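Local coordinates for protein AvrA (Salmonella typhimurium, PDB 6BE0) that probably acetylates serine and threonine residues of proteins from acetyl-CoA, as a YopJ-family bacterial effector that binds inositol hexakisphosphate, at residues 51-56 against 62-67. Sequence-based numbering, arbitrary orientation.
Sequences ESEIID and ISYEET
Glu53, in the last turns of helix 40-55, receives a hydrogen bond from the phenol of Tyr64, which sits just ahead of helix 65-82. The donor Tyr64 OH lies 2.6 Å from Glu53 OE1, on the anti side of the carboxylate and 24° out of its plane. OE1 meets the ring at its edge, in the ring plane, and the two flat groups are turned 35° apart. Ile62 comes in beside this bond: its CD1 methyl stops 3.4 Å from Glu53 CD, the two side chains crossing at about a right angle. Its other branch turns back on the tyrosine, CG2 standing 3.6 Å above one ring face, toward the rim. With CG anti to the carbonyl carbon (chi1 -73°) and the chain extended beyond it, the Glu53 carboxylate reaches toward 62-67, across backbones whose nearest CA atoms, those of Glu53 and Ile62, are 8.5 Å apart. Arg49, one turn earlier, forms a salt bridge with Glu53 OE2, while OE1 takes the phenol. Trp59 of the connecting loop and Arg292 of helix 287-300 also touch the Tyr64 side chain; the contact ties the end of helix 40-55 to the loop that leads into helix 65-82, beside helix 287-300. Glu53 and Tyr64 are buried; the acid is probably held as the anion, with Arg49 likely to offset its charge and its rotation restrained by the phenol on one oxygen and Arg49 on the other.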
ATOM      1  N   GLU A  51     -15.351   3.976  15.067  1.00 43.07           N
ATOM      2  CA  GLU A  51     -14.905   4.943  16.061  1.00 43.40           C
ATOM      3  C   GLU A  51     -15.123   4.405  17.469  1.00 44.58           C
ATOM      4  O   GLU A  51     -14.268   4.553  18.339  1.00 44.52           O
ATOM      5  CB  GLU A  51     -15.640   6.270  15.873  1.00 44.23           C
ATOM      6  CG  GLU A  51     -15.286   6.980  14.576  1.00 45.46           C
ATOM      7  CD  GLU A  51     -16.150   8.193  14.316  1.00 48.40           C
ATOM      8  OE1 GLU A  51     -17.383   8.089  14.478  1.00 55.62           O
ATOM      9  OE2 GLU A  51     -15.595   9.252  13.955  1.00 48.70           O
ATOM     10  N   SER A  52     -16.273   3.775  17.682  1.00 43.60           N
ATOM     11  CA  SER A  52     -16.595   3.172  18.971  1.00 47.17           C
ATOM     12  C   SER A  52     -15.585   2.089  19.336  1.00 47.88           C
ATOM     13  O   SER A  52     -15.119   2.016  20.475  1.00 45.88           O
ATOM     14  CB  SER A  52     -18.007   2.584  18.945  1.00 47.34           C
ATOM     15  OG  SER A  52     -18.306   1.930  20.164  1.00 59.75           O
ATOM     16  N   GLU A  53     -15.253   1.254  18.359  1.00 48.37           N
ATOM     17  CA  GLU A  53     -14.347   0.132  18.572  1.00 47.41           C
ATOM     18  C   GLU A  53     -12.930   0.598  18.906  1.00 46.05           C
ATOM     19  O   GLU A  53     -12.167  -0.127  19.544  1.00 48.11           O
ATOM     20  CB  GLU A  53     -14.332  -0.768  17.337  1.00 51.22           C
ATOM     21  CG  GLU A  53     -15.608  -1.586  17.175  1.00 49.59           C
ATOM     22  CD  GLU A  53     -15.838  -2.051  15.749  1.00 47.65           C
ATOM     23  OE1 GLU A  53     -14.914  -1.926  14.920  1.00 46.15           O
ATOM     24  OE2 GLU A  53     -16.949  -2.541  15.458  1.00 51.67           O
ATOM     25  N   ILE A  54     -12.587   1.807  18.476  1.00 42.22           N
ATOM     26  CA  ILE A  54     -11.300   2.403  18.821  1.00 43.24           C
ATOM     27  C   ILE A  54     -11.295   2.839  20.284  1.00 45.00           C
ATOM     28  O   ILE A  54     -10.305   2.657  20.991  1.00 47.27           O
ATOM     29  CB  ILE A  54     -10.974   3.612  17.912  1.00 42.83           C
ATOM     30  CG1 ILE A  54     -10.574   3.123  16.519  1.00 42.68           C
ATOM     31  CG2 ILE A  54      -9.844   4.464  18.502  1.00 41.21           C
ATOM     32  CD1 ILE A  54     -10.429   4.222  15.483  1.00 38.31           C
ATOM     33  N   ILE A  55     -12.409   3.405  20.736  1.00 46.18           N
ATOM     34  CA  ILE A  55     -12.496   3.962  22.082  1.00 48.40           C
ATOM     35  C   ILE A  55     -12.535   2.873  23.154  1.00 50.51           C
ATOM     36  O   ILE A  55     -11.922   3.028  24.213  1.00 50.49           O
ATOM     37  CB  ILE A  55     -13.738   4.871  22.227  1.00 49.64           C
ATOM     38  CG1 ILE A  55     -13.623   6.062  21.271  1.00 47.30           C
ATOM     39  CG2 ILE A  55     -13.884   5.368  23.667  1.00 51.15           C
ATOM     40  CD1 ILE A  55     -14.867   6.928  21.189  1.00 48.85           C
ATOM     41  N   ASP A  56     -13.252   1.782  22.891  1.00 50.16           N
ATOM     42  CA  ASP A  56     -13.369   0.704  23.874  1.00 52.31           C
ATOM     43  C   ASP A  56     -12.226  -0.308  23.746  1.00 52.68           C
ATOM     44  O   ASP A  56     -12.085  -1.205  24.578  1.00 54.38           O
ATOM     45  CB  ASP A  56     -14.728  -0.001  23.748  1.00 53.29           C
ATOM     46  CG  ASP A  56     -14.967  -0.599  22.371  1.00 53.59           C
ATOM     47  OD1 ASP A  56     -16.148  -0.753  21.993  1.00 59.34           O
ATOM     48  OD2 ASP A  56     -13.990  -0.922  21.666  1.00 52.96           O
ATOM     49  N   ILE A  62     -10.810  -7.231  16.081  1.00 44.26           N
ATOM     50  CA  ILE A  62     -11.852  -7.228  15.054  1.00 42.68           C
ATOM     51  C   ILE A  62     -11.201  -7.204  13.672  1.00 40.93           C
ATOM     52  O   ILE A  62     -10.209  -6.504  13.460  1.00 39.75           O
ATOM     53  CB  ILE A  62     -12.804  -6.016  15.205  1.00 40.88           C
ATOM     54  CG1 ILE A  62     -13.685  -6.189  16.443  1.00 43.14           C
ATOM     55  CG2 ILE A  62     -13.689  -5.854  13.966  1.00 39.24           C
ATOM     56  CD1 ILE A  62     -14.461  -4.941  16.831  1.00 42.20           C
ATOM     57  N   SER A  63     -11.763  -7.968  12.740  1.00 43.08           N
ATOM     58  CA  SER A  63     -11.285  -7.985  11.361  1.00 41.86           C
ATOM     59  C   SER A  63     -12.141  -7.074  10.487  1.00 40.56           C
ATOM     60  O   SER A  63     -13.367  -7.202  10.459  1.00 40.92           O
ATOM     61  CB  SER A  63     -11.292  -9.407  10.803  1.00 42.85           C
ATOM     62  OG  SER A  63     -10.921  -9.411   9.435  1.00 42.58           O
ATOM     63  N   TYR A  64     -11.486  -6.161   9.778  1.00 43.21           N
ATOM     64  CA  TYR A  64     -12.166  -5.193   8.921  1.00 42.88           C
ATOM     65  C   TYR A  64     -11.975  -5.498   7.436  1.00 40.94           C
ATOM     66  O   TYR A  64     -12.453  -4.751   6.582  1.00 40.07           O
ATOM     67  CB  TYR A  64     -11.658  -3.781   9.220  1.00 42.68           C
ATOM     68  CG  TYR A  64     -11.839  -3.359  10.659  1.00 42.64           C
ATOM     69  CD1 TYR A  64     -13.067  -2.902  11.118  1.00 43.12           C
ATOM     70  CD2 TYR A  64     -10.783  -3.415  11.559  1.00 48.76           C
ATOM     71  CE1 TYR A  64     -13.240  -2.516  12.431  1.00 44.83           C
ATOM     72  CE2 TYR A  64     -10.945  -3.028  12.877  1.00 48.54           C
ATOM     73  CZ  TYR A  64     -12.176  -2.577  13.306  1.00 47.91           C
ATOM     74  OH  TYR A  64     -12.345  -2.191  14.615  1.00 47.20           O
ATOM     75  N   GLU A  65     -11.282  -6.593   7.135  1.00 38.32           N
ATOM     76  CA  GLU A  65     -10.931  -6.942   5.759  1.00 37.71           C
ATOM     77  C   GLU A  65     -12.152  -7.035   4.851  1.00 37.54           C
ATOM     78  O   GLU A  65     -12.164  -6.472   3.758  1.00 36.93           O
ATOM     79  CB  GLU A  65     -10.175  -8.273   5.718  1.00 39.22           C
ATOM     80  CG  GLU A  65      -8.933  -8.315   6.583  1.00 40.31           C
ATOM     81  CD  GLU A  65      -8.139  -9.592   6.406  1.00 48.30           C
ATOM     82  OE1 GLU A  65      -8.590 -10.478   5.649  1.00 53.56           O
ATOM     83  OE2 GLU A  65      -7.064  -9.710   7.031  1.00 54.93           O
ATOM     84  N   GLU A  66     -13.170  -7.754   5.310  1.00 38.47           N
ATOM     85  CA  GLU A  66     -14.369  -7.987   4.515  1.00 39.58           C
ATOM     86  C   GLU A  66     -15.049  -6.675   4.138  1.00 39.13           C
ATOM     87  O   GLU A  66     -15.503  -6.507   3.007  1.00 39.65           O
ATOM     88  CB  GLU A  66     -15.348  -8.886   5.276  1.00 41.81           C
ATOM     89  CG  GLU A  66     -16.669  -9.127   4.554  1.00 45.19           C
ATOM     90  CD  GLU A  66     -16.478  -9.678   3.151  1.00 54.46           C
ATOM     91  OE1 GLU A  66     -15.913 -10.785   3.018  1.00 54.97           O
ATOM     92  OE2 GLU A  66     -16.890  -9.004   2.182  1.00 50.90           O
ATOM     93  N   THR A  67     -15.112  -5.743   5.083  1.00 35.40           N
ATOM     94  CA  THR A  67     -15.756  -4.459   4.833  1.00 35.43           C
ATOM     95  C   THR A  67     -14.910  -3.622   3.876  1.00 34.21           C
ATOM     96  O   THR A  67     -15.441  -2.996   2.959  1.00 34.16           O
ATOM     97  CB  THR A  67     -15.997  -3.676   6.138  1.00 37.20           C
ATOM     98  OG1 THR A  67     -16.788  -4.468   7.032  1.00 38.19           O
ATOM     99  CG2 THR A  67     -16.721  -2.360   5.855  1.00 37.10           C
TER